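Local coordinates for Epf (Streptococcus pyogenes, PDB 4ES8), which acts as a cell-surface adhesin, binding host cells through an N-terminal domain that contains a carbohydrate-binding module, at residues A[118-123]-A[202-207]; A[127-132]-A[167-172]; A[217-222]-A[305-310]; A[248-253]-A[293-298]. One frame throughout, in Å; residues are numbered along the deposited sequence.

Overall arrangement
The four contacts fall into two pairs, one at each end of an elongated chain. Contact 1 joins neighbouring strands of a seven-stranded antiparallel sheet, and contact 2, which lies between the halves of contact 1 in sequence, ties the loop before strand 172-180 to strand 127-135 of a second sheet. Their centres are 9 Å apart, and Gln120 meets Tyr131 between them. Contacts 3 and 4 follow later in the chain, their centres also 9 Å apart, and share the sheet in which strands 290-297 and 307-310 are neighbours. About 45 Å separates the centres of contacts 1 and 3, consistent with a carbohydrate-binding module followed by a fibronectin-like domain.

Contact 1. Residues A[118-123]-A[202-207]; sequences FEQGQI and LDVEFK
Glu119 and Lys207 open an antiparallel ladder between strands 118-123 and 202-207, whose axes come within 4.7 Å and run at 165°. Their backbones exchange two bonds, Glu119 N to Lys207 O (2.8 Å) and Lys207 N to Glu119 O (3.0 Å). Gln120 and Phe206 form the following non-hydrogen-bonded pair. A beta bulge then shifts the register by one before Ile123 faces Val204: Gly121 N makes a weak, bent bond to Glu205 O, and Glu205 N returns to Gln122 O at 3.0 Å. Gly121, with no side chain, lies at the bulge facing Glu205.

Gln120 and Phe206 lie side by side on the face they share with Ile123 and Val204. The amide is turned 74° from the ring, and Gln120 OE1 reaches the ring edge 3.3 Å from Phe206 CE1. A bend at chi2 (64°) folds the amide back, letting Gln120 NE2 donate almost straight to Gly121 O (3.0 Å); OE1 is bonded to Tyr131. Beside them, Ile123 CG1 packs on Val204 CG2. Polar Gln122 suits the solvent side, where one water joins its OE1 to Asp203 O and another joins that OE1 to Asp203 OD2. Asp203 also pairs with Arg88. The whole is a bulged antiparallel strand pair inside the seven-stranded sheet of a beta-sandwich, the largely apolar face of Gln120, Ile123, Val204 and Phe206 turned toward strands 127-135 and 186-194.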
# COMPACT_ATOMS: atom_id res chain seq x y z
N PHE A 118 -2.97 10.37 -7.06
CA PHE A 118 -3.18 11.71 -6.52
C PHE A 118 -3.03 12.70 -7.62
O PHE A 118 -2.62 12.32 -8.72
CB PHE A 118 -2.23 12.04 -5.35
CG PHE A 118 -0.75 11.98 -5.69
CD1 PHE A 118 -0.08 10.77 -5.71
CD2 PHE A 118 -0.04 13.14 -5.99
CE1 PHE A 118 1.29 10.73 -6.03
CE2 PHE A 118 1.31 13.09 -6.35
CZ PHE A 118 1.98 11.89 -6.35
N GLU A 119 -3.32 13.96 -7.33
CA GLU A 119 -3.11 15.01 -8.31
C GLU A 119 -1.92 15.85 -7.89
O GLU A 119 -1.89 16.33 -6.76
CB GLU A 119 -4.35 15.91 -8.44
CG GLU A 119 -5.59 15.17 -8.92
CD GLU A 119 -6.77 16.10 -9.11
OE1 GLU A 119 -6.66 17.04 -9.93
OE2 GLU A 119 -7.81 15.85 -8.47
N GLN A 120 -0.98 16.03 -8.80
CA GLN A 120 0.10 16.99 -8.59
C GLN A 120 -0.49 18.33 -8.99
O GLN A 120 -0.81 18.53 -10.18
CB GLN A 120 1.33 16.63 -9.43
CG GLN A 120 2.40 17.72 -9.43
CD GLN A 120 2.93 17.88 -8.02
OE1 GLN A 120 3.51 16.95 -7.46
NE2 GLN A 120 2.62 19.03 -7.40
N GLY A 121 -0.71 19.19 -8.01
CA GLY A 121 -1.21 20.54 -8.24
C GLY A 121 -0.06 21.45 -8.63
O GLY A 121 1.02 20.99 -9.07
N GLN A 122 -0.26 22.77 -8.47
CA GLN A 122 0.72 23.77 -8.87
C GLN A 122 2.11 23.47 -8.34
O GLN A 122 2.27 23.03 -7.21
CB GLN A 122 0.30 25.18 -8.37
CG GLN A 122 0.30 25.33 -6.85
CD GLN A 122 -0.41 26.59 -6.48
OE1 GLN A 122 0.14 27.69 -6.58
NE2 GLN A 122 -1.68 26.44 -6.12
N ILE A 123 3.11 23.69 -9.20
CA ILE A 123 4.51 23.62 -8.84
C ILE A 123 5.11 24.95 -9.23
O ILE A 123 5.29 25.22 -10.43
CB ILE A 123 5.31 22.45 -9.47
CG1 ILE A 123 4.68 21.08 -9.14
CG2 ILE A 123 6.79 22.52 -8.98
CD1 ILE A 123 5.24 19.94 -10.04
N LEU A 202 6.98 30.79 -3.14
CA LEU A 202 6.93 29.68 -4.09
C LEU A 202 6.06 28.58 -3.51
O LEU A 202 6.44 27.99 -2.49
CB LEU A 202 8.34 29.15 -4.41
CG LEU A 202 9.37 30.15 -4.92
CD1 LEU A 202 10.66 29.43 -5.30
CD2 LEU A 202 8.84 30.98 -6.15
N ASP A 203 4.91 28.29 -4.15
CA ASP A 203 3.99 27.28 -3.64
C ASP A 203 3.95 25.99 -4.43
O ASP A 203 4.07 26.00 -5.64
CB ASP A 203 2.55 27.83 -3.61
CG ASP A 203 2.35 29.05 -2.72
OD1 ASP A 203 3.27 29.36 -1.93
OD2 ASP A 203 1.27 29.67 -2.82
N VAL A 204 3.73 24.87 -3.72
CA VAL A 204 3.59 23.55 -4.34
C VAL A 204 2.43 22.86 -3.63
O VAL A 204 2.37 22.92 -2.40
CB VAL A 204 4.90 22.71 -4.37
CG1 VAL A 204 5.50 22.51 -2.96
CG2 VAL A 204 4.67 21.36 -5.08
N GLU A 205 1.51 22.25 -4.39
CA GLU A 205 0.32 21.63 -3.82
C GLU A 205 0.12 20.21 -4.34
O GLU A 205 0.35 19.96 -5.53
CB GLU A 205 -0.91 22.49 -4.16
CG GLU A 205 -2.23 21.98 -3.61
CD GLU A 205 -3.41 22.76 -4.16
OE1 GLU A 205 -3.78 22.52 -5.33
OE2 GLU A 205 -3.96 23.61 -3.42
N PHE A 206 -0.36 19.32 -3.46
CA PHE A 206 -0.70 17.94 -3.79
C PHE A 206 -2.11 17.68 -3.30
O PHE A 206 -2.47 18.19 -2.23
CB PHE A 206 0.26 16.96 -3.09
CG PHE A 206 1.71 17.38 -3.14
CD1 PHE A 206 2.52 17.01 -4.21
CD2 PHE A 206 2.26 18.15 -2.11
CE1 PHE A 206 3.87 17.37 -4.24
CE2 PHE A 206 3.62 18.51 -2.14
CZ PHE A 206 4.42 18.11 -3.20
N LYS A 207 -2.92 16.94 -4.05
CA LYS A 207 -4.28 16.76 -3.55
C LYS A 207 -4.94 15.48 -4.01
O LYS A 207 -4.44 14.80 -4.90
CB LYS A 207 -5.17 17.95 -3.99
CG LYS A 207 -5.24 18.16 -5.49
CD LYS A 207 -5.99 19.47 -5.83
CE LYS A 207 -5.85 19.78 -7.29
NZ LYS A 207 -6.78 20.87 -7.72
O HOH W 1 2.83 27.66 -7.43
O HOH W 2 -2.76 23.74 -7.46
O HOH W 3 -0.04 30.10 -5.16

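Contact 2. Residues A[127-132]-A[167-172]; sequences ITVDYR and KQREQG
Arg169 reaches from the loop 167-172 to strand 127-132, its CB directed at the strand and its chain extended from CG to NE. That extension carries CD across the phenol of Tyr131, where it lies 3.5 Å from Tyr131 OH and 3.6 Å from Tyr131 CE2, as well as alongside Val129 CG1. NE follows, above one face of the same ring near its rim, and donates to Val129 O at 2.9 Å. Arg169 NH2 donates to Val129 O too, at 3.1 Å, making a side-on grip in which that oxygen lies in the guanidinium plane although NE stands well above the carbonyl plane. Between those two nitrogens, CZ makes an off-centre cation-pi contact with the Tyr131 ring, the planes 39° apart. The opposite guanidinium face is covered by Lys167 CB. At the tip, NH1 forms a salt bridge with Glu162, while NH2 also bonds Glu163 O and has a long, purely electrostatic approach to Asp130 OD1.

Val129 O takes a third donor, Lys167 N, and Val129 N returns a nearly straight bond to Lys167 O (2.9 Å), so one antiparallel bridge holds the backbones together. Arginine suits the site because its length and several N-H groups serve the carbonyl of the buried Val129, a ring and acidic partners at once. Asp130 is further paired with Arg132 through OD2. The loop touches strand 127-135 at Lys167 to Arg169, on the edge away from strand 186-194, then leaves it to enter strand 172-180; Tyr131 touches that strand and bonds Gln120.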
# COMPACT_ATOMS: atom_id res chain seq x y z
N ILE A 127 10.78 25.11 -7.90
CA ILE A 127 10.54 23.96 -7.02
C ILE A 127 10.70 22.66 -7.81
O ILE A 127 10.18 22.53 -8.94
CB ILE A 127 9.14 24.02 -6.35
CG1 ILE A 127 9.01 25.26 -5.41
CG2 ILE A 127 8.82 22.71 -5.60
CD1 ILE A 127 7.67 25.39 -4.72
N THR A 128 11.42 21.68 -7.21
CA THR A 128 11.52 20.35 -7.79
C THR A 128 10.88 19.40 -6.78
O THR A 128 10.74 19.74 -5.59
CB THR A 128 12.94 19.98 -8.20
OG1 THR A 128 13.82 20.21 -7.09
CG2 THR A 128 13.43 20.82 -9.41
N VAL A 129 10.36 18.28 -7.27
CA VAL A 129 9.52 17.39 -6.49
C VAL A 129 9.98 15.95 -6.60
O VAL A 129 10.43 15.50 -7.66
CB VAL A 129 8.06 17.56 -7.06
CG1 VAL A 129 7.07 16.55 -6.49
CG2 VAL A 129 7.54 18.99 -6.86
N ASP A 130 9.79 15.21 -5.50
CA ASP A 130 10.05 13.77 -5.46
C ASP A 130 8.87 13.09 -4.76
O ASP A 130 8.19 13.72 -3.94
CB ASP A 130 11.38 13.44 -4.74
CG ASP A 130 11.88 12.00 -4.92
OD1 ASP A 130 11.34 11.27 -5.79
OD2 ASP A 130 12.80 11.60 -4.17
N TYR A 131 8.64 11.83 -5.10
CA TYR A 131 7.58 10.99 -4.48
C TYR A 131 8.23 9.72 -3.98
O TYR A 131 8.91 9.04 -4.75
CB TYR A 131 6.47 10.62 -5.47
CG TYR A 131 5.90 11.74 -6.32
CD1 TYR A 131 5.46 12.93 -5.75
CD2 TYR A 131 5.70 11.56 -7.69
CE1 TYR A 131 4.86 13.93 -6.53
CE2 TYR A 131 5.11 12.54 -8.47
CZ TYR A 131 4.70 13.73 -7.89
OH TYR A 131 4.13 14.71 -8.67
N ARG A 132 8.04 9.40 -2.71
CA ARG A 132 8.63 8.20 -2.15
C ARG A 132 7.64 7.46 -1.30
O ARG A 132 6.63 8.04 -0.91
CB ARG A 132 9.84 8.57 -1.27
CG ARG A 132 11.03 9.19 -2.02
CD ARG A 132 11.92 8.16 -2.69
NE ARG A 132 12.90 8.84 -3.54
CZ ARG A 132 13.77 8.19 -4.29
NH1 ARG A 132 13.76 6.86 -4.34
NH2 ARG A 132 14.64 8.86 -5.04
N LYS A 167 12.84 16.34 -9.39
CA LYS A 167 12.74 16.76 -10.79
C LYS A 167 11.62 17.75 -10.97
O LYS A 167 10.70 17.81 -10.15
CB LYS A 167 12.40 15.52 -11.68
CG LYS A 167 13.44 14.41 -11.71
CD LYS A 167 13.21 13.49 -12.88
CE LYS A 167 14.48 12.70 -13.17
NZ LYS A 167 14.68 12.48 -14.64
N GLN A 168 11.65 18.48 -12.09
CA GLN A 168 10.47 19.23 -12.50
C GLN A 168 9.47 18.18 -13.02
O GLN A 168 9.89 17.18 -13.63
CB GLN A 168 10.83 20.22 -13.63
CG GLN A 168 11.67 21.39 -13.16
CD GLN A 168 11.66 22.45 -14.24
OE1 GLN A 168 12.08 22.23 -15.37
NE2 GLN A 168 11.11 23.61 -13.92
N ARG A 169 8.17 18.35 -12.76
CA ARG A 169 7.17 17.38 -13.21
C ARG A 169 6.00 18.08 -13.85
O ARG A 169 5.68 19.22 -13.48
CB ARG A 169 6.65 16.53 -12.01
CG ARG A 169 7.76 15.76 -11.30
CD ARG A 169 7.26 14.88 -10.16
NE ARG A 169 8.44 14.35 -9.48
CZ ARG A 169 9.08 13.23 -9.84
NH1 ARG A 169 8.54 12.41 -10.74
NH2 ARG A 169 10.20 12.89 -9.23
N GLU A 170 5.31 17.38 -14.73
CA GLU A 170 4.04 17.89 -15.24
C GLU A 170 3.04 17.94 -14.09
O GLU A 170 3.08 17.08 -13.19
CB GLU A 170 3.44 16.99 -16.33
CG GLU A 170 4.23 16.74 -17.58
CD GLU A 170 3.37 15.91 -18.51
OE1 GLU A 170 3.17 16.34 -19.66
OE2 GLU A 170 2.80 14.89 -18.05
N GLN A 171 2.12 18.87 -14.15
CA GLN A 171 1.00 18.90 -13.20
C GLN A 171 -0.10 18.01 -13.76
O GLN A 171 -0.32 17.99 -14.97
CB GLN A 171 0.50 20.33 -13.01
CG GLN A 171 1.59 21.22 -12.39
CD GLN A 171 1.25 22.68 -12.22
OE1 GLN A 171 2.16 23.51 -12.07
NE2 GLN A 171 -0.05 23.05 -12.21
N GLY A 172 -0.78 17.29 -12.89
CA GLY A 172 -1.84 16.40 -13.31
C GLY A 172 -1.88 15.13 -12.48
O GLY A 172 -1.24 15.05 -11.42
O HOH W 4 9.61 23.67 -11.21

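Contact 3. Residues A[217-222]-A[305-310]; sequences PSQLDK and KDFFFE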
# COMPACT_ATOMS: atom_id res chain seq x y z
N PRO A 217 -4.76 -12.39 -7.18
CA PRO A 217 -4.95 -13.61 -6.40
C PRO A 217 -3.92 -14.66 -6.78
O PRO A 217 -3.44 -14.67 -7.93
CB PRO A 217 -6.36 -14.08 -6.77
CG PRO A 217 -6.63 -13.47 -8.11
CD PRO A 217 -5.89 -12.15 -8.11
N SER A 218 -3.59 -15.54 -5.84
CA SER A 218 -2.71 -16.67 -6.09
C SER A 218 -3.38 -17.62 -7.11
O SER A 218 -4.57 -17.46 -7.48
CB SER A 218 -2.42 -17.39 -4.79
OG SER A 218 -3.62 -17.90 -4.23
N GLN A 219 -2.62 -18.63 -7.53
CA GLN A 219 -3.09 -19.63 -8.48
C GLN A 219 -2.95 -21.01 -7.90
O GLN A 219 -2.11 -21.22 -7.04
CB GLN A 219 -2.30 -19.56 -9.81
CG GLN A 219 -2.46 -18.24 -10.57
CD GLN A 219 -1.35 -17.27 -10.26
OE1 GLN A 219 -0.17 -17.64 -10.22
NE2 GLN A 219 -1.70 -16.01 -10.08
N LEU A 220 -3.76 -21.96 -8.39
CA LEU A 220 -3.62 -23.32 -7.90
C LEU A 220 -2.45 -23.98 -8.66
O LEU A 220 -2.47 -24.05 -9.89
CB LEU A 220 -4.91 -24.14 -8.10
CG LEU A 220 -4.86 -25.58 -7.53
CD1 LEU A 220 -4.88 -25.59 -6.01
CD2 LEU A 220 -5.99 -26.46 -8.10
N ASP A 221 -1.44 -24.44 -7.92
CA ASP A 221 -0.29 -25.15 -8.47
C ASP A 221 -0.68 -26.61 -8.62
O ASP A 221 -0.49 -27.18 -9.69
CB ASP A 221 0.95 -24.99 -7.56
CG ASP A 221 2.26 -25.50 -8.15
OD1 ASP A 221 2.34 -25.65 -9.40
OD2 ASP A 221 3.23 -25.66 -7.38
N LYS A 222 -1.25 -27.20 -7.56
CA LYS A 222 -1.73 -28.59 -7.57
C LYS A 222 -2.74 -28.80 -6.47
O LYS A 222 -2.71 -28.12 -5.43
CB LYS A 222 -0.57 -29.62 -7.49
CG LYS A 222 0.25 -29.59 -6.21
CD LYS A 222 1.27 -30.73 -6.15
CE LYS A 222 1.97 -30.77 -4.81
NZ LYS A 222 2.91 -31.91 -4.70
N LYS A 305 -8.68 -17.12 -12.55
CA LYS A 305 -9.32 -17.98 -13.54
C LYS A 305 -9.83 -19.20 -12.77
O LYS A 305 -9.38 -19.41 -11.63
CB LYS A 305 -8.30 -18.42 -14.61
CG LYS A 305 -7.85 -17.34 -15.58
CD LYS A 305 -6.82 -17.92 -16.55
CE LYS A 305 -6.44 -16.95 -17.64
NZ LYS A 305 -5.51 -17.57 -18.62
N ASP A 306 -10.69 -20.02 -13.37
CA ASP A 306 -11.10 -21.24 -12.68
C ASP A 306 -9.98 -22.25 -12.83
O ASP A 306 -9.44 -22.39 -13.93
CB ASP A 306 -12.40 -21.81 -13.30
CG ASP A 306 -13.65 -21.02 -12.98
OD1 ASP A 306 -13.68 -20.36 -11.92
OD2 ASP A 306 -14.64 -21.15 -13.75
N PHE A 307 -9.62 -22.94 -11.74
CA PHE A 307 -8.61 -24.01 -11.78
C PHE A 307 -9.30 -25.34 -11.58
O PHE A 307 -10.31 -25.40 -10.88
CB PHE A 307 -7.54 -23.82 -10.70
CG PHE A 307 -6.88 -22.47 -10.73
CD1 PHE A 307 -5.93 -22.16 -11.70
CD2 PHE A 307 -7.24 -21.48 -9.82
CE1 PHE A 307 -5.35 -20.89 -11.75
CE2 PHE A 307 -6.63 -20.23 -9.85
CZ PHE A 307 -5.72 -19.93 -10.84
N PHE A 308 -8.75 -26.41 -12.16
CA PHE A 308 -9.34 -27.74 -12.03
C PHE A 308 -8.28 -28.77 -11.72
O PHE A 308 -7.14 -28.68 -12.20
CB PHE A 308 -10.05 -28.15 -13.34
CG PHE A 308 -11.13 -27.20 -13.79
CD1 PHE A 308 -12.44 -27.36 -13.37
CD2 PHE A 308 -10.83 -26.10 -14.60
CE1 PHE A 308 -13.44 -26.47 -13.77
CE2 PHE A 308 -11.82 -25.20 -14.98
CZ PHE A 308 -13.12 -25.39 -14.57
N PHE A 309 -8.68 -29.79 -10.95
CA PHE A 309 -7.80 -30.91 -10.66
C PHE A 309 -8.68 -32.12 -10.43
O PHE A 309 -9.84 -31.98 -10.03
CB PHE A 309 -6.85 -30.65 -9.47
CG PHE A 309 -7.50 -30.60 -8.11
CD1 PHE A 309 -8.09 -29.43 -7.64
CD2 PHE A 309 -7.49 -31.72 -7.27
CE1 PHE A 309 -8.70 -29.40 -6.37
CE2 PHE A 309 -8.06 -31.67 -5.99
CZ PHE A 309 -8.66 -30.51 -5.55
N GLU A 310 -8.11 -33.31 -10.66
CA GLU A 310 -8.87 -34.54 -10.47
C GLU A 310 -8.70 -35.14 -9.10
O GLU A 310 -7.60 -35.16 -8.55
CB GLU A 310 -8.43 -35.60 -11.49
CG GLU A 310 -9.02 -35.39 -12.87
CD GLU A 310 -8.65 -36.45 -13.89
OE1 GLU A 310 -8.16 -37.54 -13.49
OE2 GLU A 310 -8.86 -36.21 -15.10
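The ring of Phe307 lies beneath the backbone of Gln219 and Leu220. Over one face stands Leu220 N, 3.5 Å above the plane and over the ring centre, with Gln219 C nearer the rim; on the opposite face is Lys305 O, two residues earlier in the ring's own segment, also toward the rim. Further along the ring, Phe307 CZ comes within 3.5 Å of Gln219 CA and within 3.6 Å of Gln219 CB, so the far end of the phenyl is bounded by the glutamine's stem. A flat, apolar side chain suits this place, since it can lie against the Gln219-Leu220 peptide with Leu220 N over its centre.

Leu220 touches both phenylalanines. Its CB rests 3.7 Å from Phe307 CG, the two side chains sliding past each other in opposite directions. With CG set opposite the backbone N (chi1 -177°), the branch extends toward Phe309, and Leu220 CD2 approaches Phe309 CD1 at 3.7 Å, the side chains crossing at about a right angle. The polar end of Gln219 turns away; in the conformer described, its OE1 bonds Asp239 N.

These strands lie in different sheets: 219-224 pairs with 231-237, and 307-310 with 290-297. The chemistry is therefore that of packing between sheets, consistent with a fibronectin-like domain, resting on dispersion and on the shape of ring against peptide, with strand-to-strand hydrogen bonding left to each sheet.

Contact 4. Residues A[248-253]-A[293-298]; sequences DEISLF and VSIKQK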
# COMPACT_ATOMS: atom_id res chain seq x y z
N ASP A 248 -6.36 -14.26 0.49
CA ASP A 248 -6.97 -14.96 -0.63
C ASP A 248 -8.07 -15.89 -0.12
O ASP A 248 -7.85 -16.64 0.84
CB ASP A 248 -5.92 -15.77 -1.41
CG ASP A 248 -4.97 -14.93 -2.24
OD1 ASP A 248 -4.90 -13.70 -2.01
OD2 ASP A 248 -4.29 -15.51 -3.10
N GLU A 249 -9.23 -15.82 -0.76
CA GLU A 249 -10.39 -16.63 -0.43
C GLU A 249 -10.47 -17.78 -1.42
O GLU A 249 -10.69 -17.53 -2.61
CB GLU A 249 -11.66 -15.78 -0.47
CG GLU A 249 -12.92 -16.59 -0.19
CD GLU A 249 -14.21 -15.89 -0.56
OE1 GLU A 249 -14.53 -15.81 -1.77
OE2 GLU A 249 -14.90 -15.42 0.37
N ILE A 250 -10.25 -19.01 -0.95
CA ILE A 250 -10.29 -20.20 -1.82
C ILE A 250 -11.68 -20.85 -1.76
O ILE A 250 -12.10 -21.25 -0.68
CB ILE A 250 -9.21 -21.23 -1.42
CG1 ILE A 250 -7.79 -20.60 -1.43
CG2 ILE A 250 -9.29 -22.47 -2.33
CD1 ILE A 250 -6.76 -21.46 -0.72
N SER A 251 -12.34 -21.00 -2.92
CA SER A 251 -13.62 -21.72 -3.00
C SER A 251 -13.40 -23.02 -3.75
O SER A 251 -12.79 -23.00 -4.82
CB SER A 251 -14.67 -20.86 -3.70
OG SER A 251 -14.95 -19.72 -2.90
N LEU A 252 -13.82 -24.15 -3.15
CA LEU A 252 -13.66 -25.48 -3.76
C LEU A 252 -15.02 -26.02 -4.13
O LEU A 252 -15.92 -26.00 -3.30
CB LEU A 252 -12.97 -26.42 -2.76
CG LEU A 252 -12.82 -27.88 -3.18
CD1 LEU A 252 -11.79 -28.02 -4.30
CD2 LEU A 252 -12.37 -28.74 -1.98
N PHE A 253 -15.17 -26.48 -5.38
CA PHE A 253 -16.47 -26.98 -5.88
C PHE A 253 -16.32 -28.36 -6.44
O PHE A 253 -15.24 -28.71 -6.93
CB PHE A 253 -16.97 -26.09 -7.03
CG PHE A 253 -17.10 -24.62 -6.76
CD1 PHE A 253 -15.98 -23.78 -6.80
CD2 PHE A 253 -18.35 -24.04 -6.57
CE1 PHE A 253 -16.11 -22.41 -6.58
CE2 PHE A 253 -18.49 -22.66 -6.37
CZ PHE A 253 -17.36 -21.86 -6.36
N VAL A 293 -11.44 -24.98 -8.41
CA VAL A 293 -10.95 -24.02 -7.42
C VAL A 293 -11.04 -22.62 -8.03
O VAL A 293 -10.55 -22.41 -9.13
CB VAL A 293 -9.51 -24.34 -6.95
CG1 VAL A 293 -8.96 -23.22 -6.07
CG2 VAL A 293 -9.46 -25.68 -6.20
N SER A 294 -11.64 -21.69 -7.28
CA SER A 294 -11.71 -20.26 -7.64
C SER A 294 -11.09 -19.47 -6.49
O SER A 294 -11.45 -19.73 -5.34
CB SER A 294 -13.14 -19.83 -7.91
OG SER A 294 -13.17 -18.43 -8.18
N ILE A 295 -10.17 -18.53 -6.79
CA ILE A 295 -9.51 -17.78 -5.72
C ILE A 295 -9.84 -16.30 -5.87
O ILE A 295 -9.58 -15.71 -6.92
CB ILE A 295 -7.98 -18.05 -5.73
CG1 ILE A 295 -7.68 -19.58 -5.60
CG2 ILE A 295 -7.27 -17.27 -4.61
CD1 ILE A 295 -6.22 -20.00 -5.75
N LYS A 296 -10.37 -15.70 -4.80
CA LYS A 296 -10.71 -14.28 -4.81
C LYS A 296 -9.79 -13.56 -3.87
O LYS A 296 -9.68 -13.97 -2.72
CB LYS A 296 -12.17 -14.08 -4.37
CG LYS A 296 -12.59 -12.59 -4.32
CD LYS A 296 -14.00 -12.47 -3.75
CE LYS A 296 -14.48 -11.04 -3.66
NZ LYS A 296 -15.58 -10.90 -2.67
N GLN A 297 -9.08 -12.52 -4.35
CA GLN A 297 -8.24 -11.73 -3.45
C GLN A 297 -9.20 -10.81 -2.69
O GLN A 297 -9.78 -9.92 -3.30
CB GLN A 297 -7.18 -10.97 -4.26
CG GLN A 297 -5.84 -10.86 -3.51
CD GLN A 297 -6.02 -10.25 -2.14
OE1 GLN A 297 -6.52 -9.12 -2.04
NE2 GLN A 297 -5.77 -11.02 -1.08
N LYS A 298 -9.41 -11.04 -1.38
CA LYS A 298 -10.45 -10.28 -0.67
C LYS A 298 -10.21 -8.80 -0.59
O LYS A 298 -11.17 -8.04 -0.52
CB LYS A 298 -10.67 -10.81 0.74
CG LYS A 298 -11.35 -12.16 0.81
CD LYS A 298 -11.36 -12.54 2.26
CE LYS A 298 -12.56 -13.33 2.62
NZ LYS A 298 -12.58 -13.57 4.09
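Backbone bonds between Glu249 and Lys296 and between Ser251 and Ser294 set the frame of this antiparallel pair, whose axes approach to 4.5 Å at 159°. Each pair exchanges two bonds. The shortest runs from Glu249 N to Lys296 O at 2.7 Å. The longest, from Ser294 N to Ser251 O, measures 3.0 Å.

Apolar contacts fill the face shared by Ile250, Leu252, Val293 and Ile295. Ile250 CG2 and Leu252 CD1 each come within 3.8 Å of a valine methyl, Val293 CG1 and CG2 respectively, so the two methyls touch one neighbour each. Strands 231-237 and 273-276 cover this face, which explains its aliphatic residues.

Polar pairing closes one end. Gln297 NE2 donates to Asp248 OD1 at 3.0 Å, nearly in line with the C-O bond, helped by a bend at chi2 (-54°). Arg242 and Ser218 take the carboxylate too, and Gln297 OE1 receives Gln299 N and Ser300 N. On the other face Lys296 pairs with Glu20; past the strand's end, Lys298 bonds Thr264.

The buried face is thus aliphatic along most of its length and ends in the polar Asp248-Gln297 pair, whereas the other, partly exposed, carries serines and charged residues. The three partners of the buried Asp248 carboxylate probably stabilise its charge.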